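Side-chain contacts in putative capsular polysaccharide biosynthesis protein (Streptococcus pneumoniae serotype 4, PDB 6EWJ), which probably transfers an amino group to a sugar intermediate in pneumococcal teichoic acid biosynthesis, using pyridoxal 5'-phosphate as cofactor: residues L68-R73 and Q233-H238; S297-S302 and E399-V404; V28-S33 and M270-L275; C142-L147 and S192-T197; P86-T91 and Y374-N379. One frame throughout, in Å; residues are numbered along the deposited sequence.

Interaction 1 (L68-R73 and Q233-H238)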
# COMPACT_ATOMS: atom_id res chain seq x y z
N LEU A 68 -9.28 0.97 6.56
CA LEU A 68 -10.29 1.99 6.84
C LEU A 68 -10.65 2.77 5.57
O LEU A 68 -11.83 2.96 5.24
CB LEU A 68 -9.79 2.94 7.94
CG LEU A 68 -10.79 3.80 8.71
CD1 LEU A 68 -11.96 3.02 9.30
CD2 LEU A 68 -10.04 4.59 9.80
N GLU A 69 -9.65 3.19 4.81
CA GLU A 69 -9.95 3.79 3.50
C GLU A 69 -10.84 2.90 2.63
O GLU A 69 -11.78 3.41 1.97
CB GLU A 69 -8.67 4.22 2.72
CG GLU A 69 -9.00 5.13 1.56
CD GLU A 69 -7.79 5.93 1.01
OE1 GLU A 69 -6.81 6.19 1.75
OE2 GLU A 69 -7.84 6.36 -0.17
N LEU A 70 -10.47 1.62 2.50
CA LEU A 70 -11.25 0.74 1.60
C LEU A 70 -12.68 0.57 2.06
O LEU A 70 -13.58 0.51 1.23
CB LEU A 70 -10.58 -0.60 1.37
CG LEU A 70 -9.31 -0.56 0.48
CD1 LEU A 70 -8.97 -1.97 0.05
CD2 LEU A 70 -9.43 0.36 -0.73
N ILE A 71 -12.89 0.51 3.36
CA ILE A 71 -14.26 0.47 3.90
C ILE A 71 -15.06 1.69 3.38
O ILE A 71 -16.16 1.55 2.85
CB ILE A 71 -14.26 0.42 5.45
CG1 ILE A 71 -13.68 -0.93 5.92
CG2 ILE A 71 -15.67 0.63 5.99
CD1 ILE A 71 -13.35 -1.01 7.39
N LEU A 72 -14.45 2.87 3.53
CA LEU A 72 -15.07 4.06 3.01
C LEU A 72 -15.30 3.99 1.53
O LEU A 72 -16.35 4.43 1.05
CB LEU A 72 -14.25 5.31 3.36
CG LEU A 72 -14.07 5.64 4.83
CD1 LEU A 72 -13.34 6.98 4.92
CD2 LEU A 72 -15.39 5.69 5.58
N ARG A 73 -14.33 3.47 0.76
CA ARG A 73 -14.52 3.37 -0.68
C ARG A 73 -15.58 2.32 -1.08
O ARG A 73 -16.32 2.52 -2.04
CB ARG A 73 -13.21 3.14 -1.42
CG ARG A 73 -12.25 4.30 -1.28
CD ARG A 73 -10.97 4.08 -2.06
NE ARG A 73 -10.10 5.25 -1.92
CZ ARG A 73 -10.23 6.40 -2.55
NH1 ARG A 73 -11.17 6.63 -3.47
NH2 ARG A 73 -9.36 7.37 -2.28
N GLN A 233 -11.26 -7.09 -2.33
CA GLN A 233 -10.16 -7.69 -3.06
C GLN A 233 -9.82 -6.91 -4.30
O GLN A 233 -8.64 -6.60 -4.53
CB GLN A 233 -10.45 -9.17 -3.44
CG GLN A 233 -10.28 -10.13 -2.29
CD GLN A 233 -8.92 -10.13 -1.60
OE1 GLN A 233 -8.85 -10.31 -0.38
NE2 GLN A 233 -7.85 -9.93 -2.35
N ILE A 234 -10.86 -6.56 -5.05
CA ILE A 234 -10.78 -5.84 -6.30
C ILE A 234 -10.19 -4.43 -6.09
O ILE A 234 -9.30 -3.99 -6.82
CB ILE A 234 -12.16 -5.80 -6.95
CG1 ILE A 234 -12.49 -7.16 -7.58
CG2 ILE A 234 -12.26 -4.76 -8.09
CD1 ILE A 234 -11.94 -8.40 -6.89
N LEU A 235 -10.63 -3.75 -5.02
CA LEU A 235 -10.08 -2.42 -4.73
C LEU A 235 -8.64 -2.46 -4.27
O LEU A 235 -7.91 -1.48 -4.48
CB LEU A 235 -10.93 -1.67 -3.68
CG LEU A 235 -12.37 -1.37 -4.07
CD1 LEU A 235 -13.09 -0.60 -2.98
CD2 LEU A 235 -12.50 -0.64 -5.40
N SER A 236 -8.23 -3.53 -3.62
CA SER A 236 -6.88 -3.68 -3.07
C SER A 236 -5.83 -4.08 -4.12
O SER A 236 -4.62 -3.97 -3.87
CB SER A 236 -6.87 -4.73 -1.97
OG SER A 236 -6.93 -6.05 -2.50
N LEU A 237 -6.30 -4.56 -5.28
CA LEU A 237 -5.44 -5.12 -6.30
C LEU A 237 -5.82 -4.65 -7.71
O LEU A 237 -6.18 -5.47 -8.61
CB LEU A 237 -5.47 -6.66 -6.23
CG LEU A 237 -4.58 -7.34 -5.19
CD1 LEU A 237 -5.05 -8.79 -4.95
CD2 LEU A 237 -3.12 -7.28 -5.64
N HIS A 238 -5.78 -3.32 -7.86
CA HIS A 238 -5.85 -2.64 -9.14
C HIS A 238 -7.20 -2.67 -9.84
O HIS A 238 -7.32 -2.30 -11.02
CB HIS A 238 -4.76 -3.18 -10.10
CG HIS A 238 -3.35 -2.96 -9.63
ND1 HIS A 238 -2.83 -1.71 -9.44
CD2 HIS A 238 -2.33 -3.83 -9.41
CE1 HIS A 238 -1.56 -1.81 -9.09
NE2 HIS A 238 -1.24 -3.09 -9.05

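Interaction 2 (S297-S302 and E399-V404)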
# COMPACT_ATOMS: atom_id res chain seq x y z
N SER A 297 -2.28 -1.80 40.46
CA SER A 297 -2.09 -1.86 41.95
C SER A 297 -1.03 -0.86 42.39
O SER A 297 -1.19 -0.19 43.38
CB SER A 297 -1.74 -3.25 42.48
OG SER A 297 -2.44 -4.29 41.79
N GLY A 298 0.04 -0.73 41.60
CA GLY A 298 1.09 0.27 41.86
C GLY A 298 0.64 1.73 41.92
O GLY A 298 1.08 2.47 42.81
N PHE A 299 -0.26 2.13 41.03
CA PHE A 299 -0.75 3.50 40.95
C PHE A 299 -1.98 3.79 41.83
O PHE A 299 -2.36 4.94 41.93
CB PHE A 299 -1.02 3.89 39.49
CG PHE A 299 0.23 3.89 38.63
CD1 PHE A 299 1.39 4.54 39.07
CD2 PHE A 299 0.26 3.23 37.41
CE1 PHE A 299 2.54 4.53 38.30
CE2 PHE A 299 1.43 3.21 36.65
CZ PHE A 299 2.56 3.85 37.09
N ALA A 300 -2.58 2.76 42.42
CA ALA A 300 -3.75 2.91 43.31
C ALA A 300 -3.50 3.95 44.38
O ALA A 300 -2.43 3.95 45.01
CB ALA A 300 -4.09 1.59 43.93
N GLY A 301 -4.46 4.88 44.55
CA GLY A 301 -4.35 5.94 45.55
C GLY A 301 -3.38 7.08 45.22
O GLY A 301 -3.28 8.02 45.98
N SER A 302 -2.67 7.01 44.09
CA SER A 302 -1.73 8.08 43.72
C SER A 302 -2.41 9.10 42.82
O SER A 302 -3.56 8.97 42.43
CB SER A 302 -0.50 7.48 43.01
OG SER A 302 -0.79 7.10 41.65
N GLU A 399 7.44 3.12 40.54
CA GLU A 399 8.01 3.88 41.61
C GLU A 399 8.67 5.20 41.06
O GLU A 399 8.48 6.26 41.66
CB GLU A 399 8.75 2.99 42.64
CG GLU A 399 10.12 2.69 42.21
CD GLU A 399 11.08 3.79 42.65
OE1 GLU A 399 10.90 4.95 42.23
OE2 GLU A 399 12.00 3.50 43.46
N THR A 400 9.32 5.14 39.88
CA THR A 400 9.92 6.35 39.24
C THR A 400 8.88 7.39 38.79
O THR A 400 9.05 8.58 39.03
CB THR A 400 10.82 5.98 38.03
OG1 THR A 400 11.83 5.04 38.42
CG2 THR A 400 11.50 7.22 37.47
N PHE A 401 7.79 6.93 38.20
CA PHE A 401 6.74 7.83 37.74
C PHE A 401 6.10 8.58 38.94
O PHE A 401 5.87 9.80 38.87
CB PHE A 401 5.71 7.02 36.92
CG PHE A 401 4.69 7.83 36.17
CD1 PHE A 401 4.89 9.17 35.82
CD2 PHE A 401 3.53 7.21 35.77
CE1 PHE A 401 3.92 9.86 35.10
CE2 PHE A 401 2.57 7.89 35.05
CZ PHE A 401 2.75 9.22 34.72
N LYS A 402 5.86 7.86 40.04
CA LYS A 402 5.37 8.52 41.26
C LYS A 402 6.34 9.57 41.79
O LYS A 402 5.95 10.72 41.97
CB LYS A 402 5.11 7.52 42.38
CG LYS A 402 3.91 6.63 42.15
CD LYS A 402 3.78 5.70 43.34
CE LYS A 402 3.47 4.30 42.96
NZ LYS A 402 3.24 3.46 44.18
N THR A 403 7.60 9.18 41.98
CA THR A 403 8.65 10.09 42.48
C THR A 403 8.83 11.31 41.58
O THR A 403 8.94 12.44 42.07
CB THR A 403 10.00 9.36 42.63
OG1 THR A 403 9.86 8.28 43.54
CG2 THR A 403 11.13 10.29 43.15
N VAL A 404 8.88 11.07 40.28
CA VAL A 404 9.08 12.13 39.30
C VAL A 404 7.93 13.12 39.28
O VAL A 404 8.16 14.32 39.26
CB VAL A 404 9.34 11.56 37.88
CG1 VAL A 404 9.06 12.59 36.81
CG2 VAL A 404 10.79 11.09 37.77

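Interaction 3 (V28-S33 and M270-L275)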
# COMPACT_ATOMS: atom_id res chain seq x y z
N VAL A 28 10.53 -17.90 6.73
CA VAL A 28 11.45 -18.70 5.92
C VAL A 28 10.75 -19.72 5.03
O VAL A 28 11.09 -19.85 3.84
CB VAL A 28 12.49 -19.39 6.80
N ASP A 29 9.75 -20.40 5.59
CA ASP A 29 8.92 -21.35 4.85
C ASP A 29 8.23 -20.70 3.64
O ASP A 29 8.25 -21.25 2.54
CB ASP A 29 7.86 -21.98 5.77
CG ASP A 29 6.87 -22.81 5.03
OD1 ASP A 29 5.82 -22.32 4.61
OD2 ASP A 29 7.16 -23.97 4.83
N THR A 30 7.66 -19.53 3.85
CA THR A 30 7.10 -18.76 2.76
C THR A 30 8.15 -18.40 1.67
O THR A 30 7.87 -18.52 0.46
CB THR A 30 6.38 -17.50 3.29
OG1 THR A 30 5.03 -17.84 3.57
CG2 THR A 30 6.33 -16.35 2.23
N LEU A 31 9.32 -17.92 2.11
CA LEU A 31 10.39 -17.56 1.17
C LEU A 31 10.96 -18.70 0.34
O LEU A 31 11.64 -18.45 -0.68
CB LEU A 31 11.52 -16.85 1.90
CG LEU A 31 11.12 -15.43 2.43
CD1 LEU A 31 12.25 -14.82 3.22
CD2 LEU A 31 10.68 -14.49 1.32
N ARG A 32 10.73 -19.95 0.81
CA ARG A 32 11.07 -21.14 0.04
C ARG A 32 9.93 -21.65 -0.84
O ARG A 32 10.13 -22.59 -1.61
CB ARG A 32 11.46 -22.29 0.98
CG ARG A 32 12.77 -22.05 1.67
CD ARG A 32 13.30 -23.29 2.38
NE ARG A 32 14.23 -22.87 3.43
CZ ARG A 32 13.90 -22.58 4.69
NH1 ARG A 32 12.63 -22.66 5.12
NH2 ARG A 32 14.88 -22.25 5.54
N SER A 33 8.74 -21.05 -0.71
CA SER A 33 7.57 -21.50 -1.43
C SER A 33 7.44 -20.78 -2.77
O SER A 33 8.18 -19.88 -3.10
CB SER A 33 6.31 -21.25 -0.58
OG SER A 33 5.88 -19.90 -0.71
N MET A 270 4.23 -11.30 5.32
CA MET A 270 3.50 -10.68 6.46
C MET A 270 2.49 -11.66 7.06
O MET A 270 2.35 -11.75 8.31
CB MET A 270 2.76 -9.44 6.02
CG MET A 270 3.61 -8.15 6.05
SD MET A 270 5.22 -8.35 5.34
CE MET A 270 4.84 -8.53 3.67
N ALA A 271 1.74 -12.39 6.19
CA ALA A 271 0.72 -13.33 6.74
C ALA A 271 1.38 -14.42 7.62
O ALA A 271 0.79 -14.88 8.61
CB ALA A 271 -0.13 -13.96 5.64
N SER A 272 2.62 -14.79 7.26
CA SER A 272 3.40 -15.79 8.01
C SER A 272 3.59 -15.31 9.46
O SER A 272 3.36 -16.06 10.40
CB SER A 272 4.74 -16.08 7.33
OG SER A 272 4.58 -16.94 6.21
N LEU A 273 4.01 -14.06 9.61
CA LEU A 273 4.14 -13.46 10.92
C LEU A 273 2.83 -13.50 11.66
O LEU A 273 2.79 -13.88 12.83
CB LEU A 273 4.65 -12.02 10.79
CG LEU A 273 6.06 -11.79 10.22
CD1 LEU A 273 6.28 -10.26 10.07
CD2 LEU A 273 7.11 -12.40 11.08
N GLY A 274 1.76 -13.16 10.96
CA GLY A 274 0.42 -13.13 11.51
C GLY A 274 -0.07 -14.45 12.02
O GLY A 274 -0.65 -14.52 13.09
N LEU A 275 0.20 -15.53 11.30
CA LEU A 275 -0.29 -16.86 11.70
C LEU A 275 0.30 -17.28 13.05
O LEU A 275 -0.40 -17.87 13.90
CB LEU A 275 0.05 -17.90 10.64
CG LEU A 275 -0.69 -17.80 9.31
CD1 LEU A 275 -0.07 -18.73 8.27
CD2 LEU A 275 -2.17 -18.11 9.45

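Interaction 4 (C142-L147 and S192-T197)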
# COMPACT_ATOMS: atom_id res chain seq x y z
N CYS A 142 -15.61 1.24 22.62
CA CYS A 142 -16.66 2.22 22.90
C CYS A 142 -18.06 1.66 23.32
O CYS A 142 -18.35 0.47 23.23
CB CYS A 142 -16.84 3.14 21.72
SG CYS A 142 -15.33 4.15 21.44
N ASP A 143 -18.93 2.56 23.75
CA ASP A 143 -20.30 2.25 24.22
C ASP A 143 -21.17 2.00 22.99
O ASP A 143 -21.88 2.90 22.51
CB ASP A 143 -20.77 3.48 25.04
CG ASP A 143 -22.09 3.32 25.72
OD1 ASP A 143 -22.73 2.26 25.66
OD2 ASP A 143 -22.51 4.36 26.30
N TYR A 144 -21.07 0.79 22.43
CA TYR A 144 -21.79 0.48 21.18
C TYR A 144 -23.31 0.49 21.34
O TYR A 144 -24.00 0.90 20.42
CB TYR A 144 -21.24 -0.76 20.48
CG TYR A 144 -20.06 -0.40 19.63
CD1 TYR A 144 -18.78 -0.37 20.16
CD2 TYR A 144 -20.24 0.02 18.30
CE1 TYR A 144 -17.68 -0.01 19.38
CE2 TYR A 144 -19.16 0.40 17.52
CZ TYR A 144 -17.89 0.38 18.06
OH TYR A 144 -16.82 0.77 17.31
N ASP A 145 -23.85 0.10 22.50
CA ASP A 145 -25.27 0.22 22.70
C ASP A 145 -25.74 1.66 22.48
O ASP A 145 -26.75 1.87 21.83
CB ASP A 145 -25.72 -0.27 24.08
CG ASP A 145 -25.61 -1.80 24.23
OD1 ASP A 145 -25.33 -2.50 23.25
OD2 ASP A 145 -25.80 -2.27 25.37
N ARG A 146 -25.01 2.62 23.03
CA ARG A 146 -25.36 4.02 22.83
C ARG A 146 -25.16 4.47 21.38
O ARG A 146 -26.04 5.09 20.78
CB ARG A 146 -24.55 4.91 23.76
CG ARG A 146 -24.90 6.39 23.68
CD ARG A 146 -26.37 6.67 24.03
NE ARG A 146 -26.73 8.04 23.68
CZ ARG A 146 -26.44 9.13 24.38
NH1 ARG A 146 -25.74 9.06 25.51
NH2 ARG A 146 -26.83 10.32 23.93
N LEU A 147 -24.02 4.13 20.81
CA LEU A 147 -23.77 4.46 19.37
C LEU A 147 -24.88 3.97 18.43
O LEU A 147 -25.38 4.74 17.63
CB LEU A 147 -22.43 3.90 18.93
CG LEU A 147 -21.24 4.72 19.39
CD1 LEU A 147 -19.93 3.92 19.42
CD2 LEU A 147 -21.12 5.92 18.42
N SER A 192 -16.85 -7.95 15.61
CA SER A 192 -18.25 -8.39 15.59
C SER A 192 -19.25 -7.35 16.09
O SER A 192 -20.44 -7.61 16.10
CB SER A 192 -18.41 -9.66 16.43
OG SER A 192 -18.30 -9.41 17.82
N ILE A 193 -18.79 -6.14 16.45
CA ILE A 193 -19.67 -5.19 17.12
C ILE A 193 -20.14 -4.08 16.17
O ILE A 193 -21.33 -3.83 16.03
CB ILE A 193 -18.96 -4.61 18.34
CG1 ILE A 193 -18.49 -5.75 19.25
CG2 ILE A 193 -19.91 -3.69 19.11
CD1 ILE A 193 -17.28 -5.38 20.08
N ALA A 194 -19.19 -3.39 15.58
CA ALA A 194 -19.48 -2.37 14.61
C ALA A 194 -19.93 -3.01 13.31
O ALA A 194 -19.77 -4.21 13.10
CB ALA A 194 -18.24 -1.52 14.37
N ASP A 195 -20.51 -2.19 12.45
CA ASP A 195 -20.86 -2.62 11.09
C ASP A 195 -19.63 -3.08 10.30
O ASP A 195 -19.61 -4.16 9.69
CB ASP A 195 -21.61 -1.51 10.37
CG ASP A 195 -22.92 -1.17 11.03
OD1 ASP A 195 -23.69 -2.10 11.39
OD2 ASP A 195 -23.21 0.04 11.19
N PHE A 196 -18.59 -2.29 10.33
CA PHE A 196 -17.29 -2.65 9.77
C PHE A 196 -16.23 -2.33 10.82
O PHE A 196 -16.43 -1.41 11.65
CB PHE A 196 -16.97 -1.86 8.47
CG PHE A 196 -17.88 -2.16 7.33
CD1 PHE A 196 -19.13 -1.56 7.24
CD2 PHE A 196 -17.47 -2.98 6.30
CE1 PHE A 196 -19.97 -1.82 6.18
CE2 PHE A 196 -18.29 -3.24 5.21
CZ PHE A 196 -19.55 -2.67 5.15
N THR A 197 -15.10 -3.04 10.75
CA THR A 197 -13.98 -2.81 11.66
C THR A 197 -12.65 -2.85 10.89
O THR A 197 -12.42 -3.77 10.08
CB THR A 197 -13.97 -3.82 12.82
OG1 THR A 197 -15.24 -3.80 13.49
CG2 THR A 197 -12.87 -3.52 13.83

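Interaction 5 (P86-T91 and Y374-N379)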
# COMPACT_ATOMS: atom_id res chain seq x y z
N PRO A 86 -13.87 11.20 16.40
CA PRO A 86 -13.51 11.94 17.60
C PRO A 86 -12.42 12.96 17.37
O PRO A 86 -11.56 12.76 16.49
CB PRO A 86 -13.04 10.86 18.57
CG PRO A 86 -13.50 9.54 18.01
CD PRO A 86 -13.55 9.77 16.52
N ALA A 87 -12.46 14.04 18.15
CA ALA A 87 -11.41 15.06 18.16
C ALA A 87 -10.12 14.50 18.77
O ALA A 87 -9.01 14.95 18.40
CB ALA A 87 -11.88 16.30 18.88
N MET A 88 -10.26 13.45 19.59
CA MET A 88 -9.17 12.78 20.27
C MET A 88 -8.97 11.43 19.60
O MET A 88 -9.58 10.42 19.95
CB MET A 88 -9.48 12.62 21.76
CG MET A 88 -8.56 11.65 22.55
SD MET A 88 -6.84 12.12 22.40
CE MET A 88 -6.96 13.77 23.04
N THR A 89 -8.10 11.42 18.57
CA THR A 89 -7.69 10.17 17.93
C THR A 89 -6.40 10.39 17.13
O THR A 89 -5.88 11.50 17.06
CB THR A 89 -8.77 9.60 17.01
OG1 THR A 89 -8.37 8.30 16.55
CG2 THR A 89 -9.05 10.49 15.83
N TYR A 90 -5.87 9.29 16.57
CA TYR A 90 -4.73 9.34 15.72
C TYR A 90 -5.09 9.93 14.35
O TYR A 90 -6.21 9.71 13.86
CB TYR A 90 -4.16 7.93 15.55
CG TYR A 90 -2.85 7.88 14.76
CD1 TYR A 90 -1.73 8.61 15.17
CD2 TYR A 90 -2.71 7.03 13.66
CE1 TYR A 90 -0.51 8.55 14.45
CE2 TYR A 90 -1.51 6.99 12.94
CZ TYR A 90 -0.42 7.75 13.34
OH TYR A 90 0.77 7.63 12.61
N THR A 91 -4.15 10.63 13.70
CA THR A 91 -4.46 11.24 12.41
C THR A 91 -5.08 10.28 11.36
O THR A 91 -5.95 10.70 10.58
CB THR A 91 -3.23 11.94 11.77
OG1 THR A 91 -3.64 12.55 10.55
CG2 THR A 91 -2.07 10.98 11.51
N TYR A 374 -8.83 18.56 24.53
CA TYR A 374 -7.63 19.22 25.02
C TYR A 374 -7.27 18.78 26.45
O TYR A 374 -6.11 18.57 26.76
CB TYR A 374 -7.77 20.75 24.98
CG TYR A 374 -6.47 21.40 25.32
CD1 TYR A 374 -5.48 21.52 24.33
CD2 TYR A 374 -6.19 21.87 26.61
CE1 TYR A 374 -4.26 22.06 24.62
CE2 TYR A 374 -4.96 22.43 26.91
CZ TYR A 374 -4.01 22.52 25.90
OH TYR A 374 -2.78 23.07 26.14
N ALA A 375 -8.26 18.75 27.33
CA ALA A 375 -8.00 18.53 28.74
C ALA A 375 -7.51 17.09 28.95
O ALA A 375 -6.63 16.85 29.77
CB ALA A 375 -9.24 18.85 29.61
N PHE A 376 -8.01 16.15 28.15
CA PHE A 376 -7.52 14.76 28.19
C PHE A 376 -6.06 14.66 27.81
O PHE A 376 -5.28 14.01 28.50
CB PHE A 376 -8.34 13.90 27.24
CG PHE A 376 -7.96 12.46 27.21
CD1 PHE A 376 -6.97 12.00 26.34
CD2 PHE A 376 -8.60 11.55 28.04
CE1 PHE A 376 -6.63 10.65 26.29
CE2 PHE A 376 -8.26 10.19 28.00
CZ PHE A 376 -7.28 9.74 27.12
N PHE A 377 -5.72 15.32 26.71
CA PHE A 377 -4.35 15.42 26.18
C PHE A 377 -3.38 16.09 27.12
O PHE A 377 -2.27 15.62 27.33
CB PHE A 377 -4.36 16.18 24.86
CG PHE A 377 -3.05 16.84 24.51
CD1 PHE A 377 -1.94 16.07 24.11
CD2 PHE A 377 -2.92 18.23 24.54
CE1 PHE A 377 -0.72 16.67 23.83
CE2 PHE A 377 -1.71 18.82 24.25
CZ PHE A 377 -0.61 18.03 23.87
N GLU A 378 -3.80 17.21 27.67
CA GLU A 378 -2.95 18.03 28.51
C GLU A 378 -2.12 17.32 29.61
O GLU A 378 -0.95 17.67 29.83
CB GLU A 378 -3.80 19.14 29.16
CG GLU A 378 -2.98 20.30 29.69
CD GLU A 378 -3.79 21.31 30.49
OE1 GLU A 378 -5.03 21.21 30.60
OE2 GLU A 378 -3.16 22.25 30.99
N ASN A 379 -2.74 16.37 30.32
CA ASN A 379 -2.09 15.69 31.45
C ASN A 379 -1.87 14.18 31.19
O ASN A 379 -1.62 13.42 32.11
CB ASN A 379 -2.86 15.91 32.75
CG ASN A 379 -4.27 15.37 32.71
OD1 ASN A 379 -4.89 15.23 31.64
ND2 ASN A 379 -4.82 15.10 33.87

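Interaction 1 (L68-R73 and Q233-H238)
The guanidinium group of R73, whose own CB meets L235 across the contact, turns an edge to E69, one turn back on the same helix. The contact is a helix-helix packing in the large domain of a fold type I aminotransferase, where helix 64-74 meets the end of helix 225-236. R73 grips side-on: NE and NH2 both bind the single oxygen OE2, which lies in the guanidinium plane. The R73 NH2 to E69 OE2 bond is 2.8 Å with an N-H...O angle of 154°; E69 OE2 receives R73 NE at 3.1 Å through its anti lone pair, on the side away from OE1. That second oxygen is hydrogen-bonded to H99, so the carboxylate is held at both ends. The first residues of helix 64-74, A64 and T65, bind pyridoxal 5'-phosphate when the cofactor is present. The L70 and L235 side chains run antiparallel alongside one another. L70 CD2 lies 3.9 Å from L235 CB, while L70 CD1 reaches S236 CB at 4.0 Å; L235 CD1 in turn rests 4.1 Å from R73 CB. L61 of strand 58-61 touches both L70 and S236, and H238 stacks edge-to-face with Y90 of the second subunit. With chi1 at 76°, S236 folds its hydroxyl back along its own helix, where OG donates to Q233 O at 2.7 Å.

Interaction 2 (S297-S302 and E399-V404)
F299 O is held twice by one residue: S302 N donates to it at 3.0 Å and S302 OG at 2.7 Å, while the F299 ring reaches across to F401. The backbone bond closes a type II beta turn, F299 to S302, at the small-domain end of the long helix 268-299 of this fold type I aminotransferase; the hydroxyl reinforces it. S302 OG is also hydrogen-bonded to I304 N, linking the turn to strand 304-306. Across the contact the two phenylalanines form an offset edge-to-face pair, centroids 5.7 Å apart and planes at 88°. The edge of F401 does the pointing: its CD2 lies 3.7 Å from F299 CZ. Swung away from its backbone N (chi1 -170°), F401 extends among I304, T323, I381 and L383, and F299 shares I304 and L383 with it. Helix 330-342 adds I336 and L340 beside F401. The polar part of the contact belongs to K402, which runs out past the F299 ring with a bend at chi3. Its ammonium group takes the carbonyl of G298, in the last turn of helix 268-299: K402 NZ donates to G298 O at 2.7 Å, 23° out of the carbonyl plane.

Interaction 3 (V28-S33 and M270-L275)
Polar contact comes first: T30 OG1 and S272 OG face each other at 2.8 Å, and T30 CB stands 3.5 Å from the same S272 OG. S272 OG has two carbonyls as hydrogen-bond partners, D268 O one turn back on its own helix and E26 O on the partner helix, which must share its single proton; T30 OG1 has a weak bond to D268 O as well. These hydroxyls are buried, and the carbonyls give them polar company inside the interface. T30 turns OG1 rather than its methyl to S272, CG2 lying anti to the backbone N. The helices joined are 21-31, near the start of the chain, and 268-299, the long helix that in fold type I aminotransferases runs from the large domain to the small one. Carbon packing flanks the hydroxyls: T30 touches I269 and S272 touches V27. K41 of helix 40-53 lies against both T30 and S272 and forms a salt bridge with D29, while R32 forms one with E21 of the second subunit. On the backbone side, T30 O accepts from S33 N at 2.9 Å and from S33 OG at 2.7 Å, the latter in the carbonyl plane on a lone pair.

Interaction 4 (C142-L147 and S192-T197)
I193 CG2 sits over one face of the Y144 ring, almost directly above CG. The approach is tight, 3.3 Å from I193 CG2 to Y144 CG and 3.5 Å from I193 CG2 to Y144 CB, and the isoleucine stands roughly perpendicular to the tyrosine. The methyl gets there because CG2 is the branch of I193 that lies anti to its backbone N. Further along the ring, A194 CB approaches obliquely, 3.8 Å from Y144 CE2 and 4.0 Å from Y144 OH. The other face is taken from within the same helix: L147 CD1 lies 4.0 Å above the ring centre, so the tyrosine is sandwiched between two aliphatic groups. Its hydroxyl is hydrogen-bonded to E136 OE2, and E136 OE1 receives C142 N, so one carboxylate ties the far end of the ring to the loop before its helix. On the partner side, I193 O is hydrogen-bonded to K218 NZ, and D195 forms a salt bridge with R170. This is buried packing of a helix against the central mixed sheet of the large domain, the aminotransferase fold type I sheet. Helix 144-153 lies beside strand 172-177, whose I173 and S175 touch Y144; strand 196-200, which follows I193 and A194, runs between strands 172-177 and 213-217, where backbone hydrogen bonds pair F196 with S175 and T197 with T216.

Interaction 5 (P86-T91 and Y374-N379)
The margin of the cofactor site is where this contact lies: the side chain of M88 comes within about 4 Å of that of Y351, which binds pyridoxal 5'-phosphate when the cofactor is present. M88 also meets helix 371-378, in a Met-aromatic contact. The sulfur stands obliquely to the F376 ring, M88 SD being 4.9 Å from the ring centroid and 57° off the ring normal; its nearest ring atom is CD1, at 3.9 Å from M88 SD. The methyl comes closer still, M88 CE to F376 CD1 at 3.7 Å, and also touches the neighbouring residue, with M88 CE 4.0 Å from F377 CB. M88 can touch both because its chain leaves extended from the backbone (chi1 167°) and then curls at chi2 and chi3, bringing SD and CE side by side against the helix. In the fold type I aminotransferase architecture this joins the two domains: M88 sits in the loop after strand 82-86 of the large-domain sheet, while helix 371-378 belongs to the small domain. I109 touches both M88 and F376, and I322 and R324 of strand 321-325 lie against F376 as well. The F377 ring leads away from M88, to P353 and L330 and to W253 of the second subunit. N379, just beyond the helical turn of F376 and F377, is held by strand 321-325, its OD1 bonded to R324 NE and its ND2 to V325 O.

Overall arrangement
Interactions 3, 4 and 5 are buried, whereas interactions 1 and 2 are partly buried and carry a charged residue at their margins. Interactions 1 and 4 belong to the large domain and touch directly, I71 CG2 lying 3.8 Å from F196 CB; interaction 4 is nested within the loop that interaction 1 closes. Interactions 2 and 3 share helix 268-299 at its two ends, their centres 42 Å apart, one aromatic with a lysine bond, the other a pair of hydroxyls among carbonyls. Interaction 5 joins the domains through sulfur and aromatic carbon. Interactions 1, 3 and 5 have residues that reach the second subunit; 3 and 5 lie on opposite sides of the chain's centre.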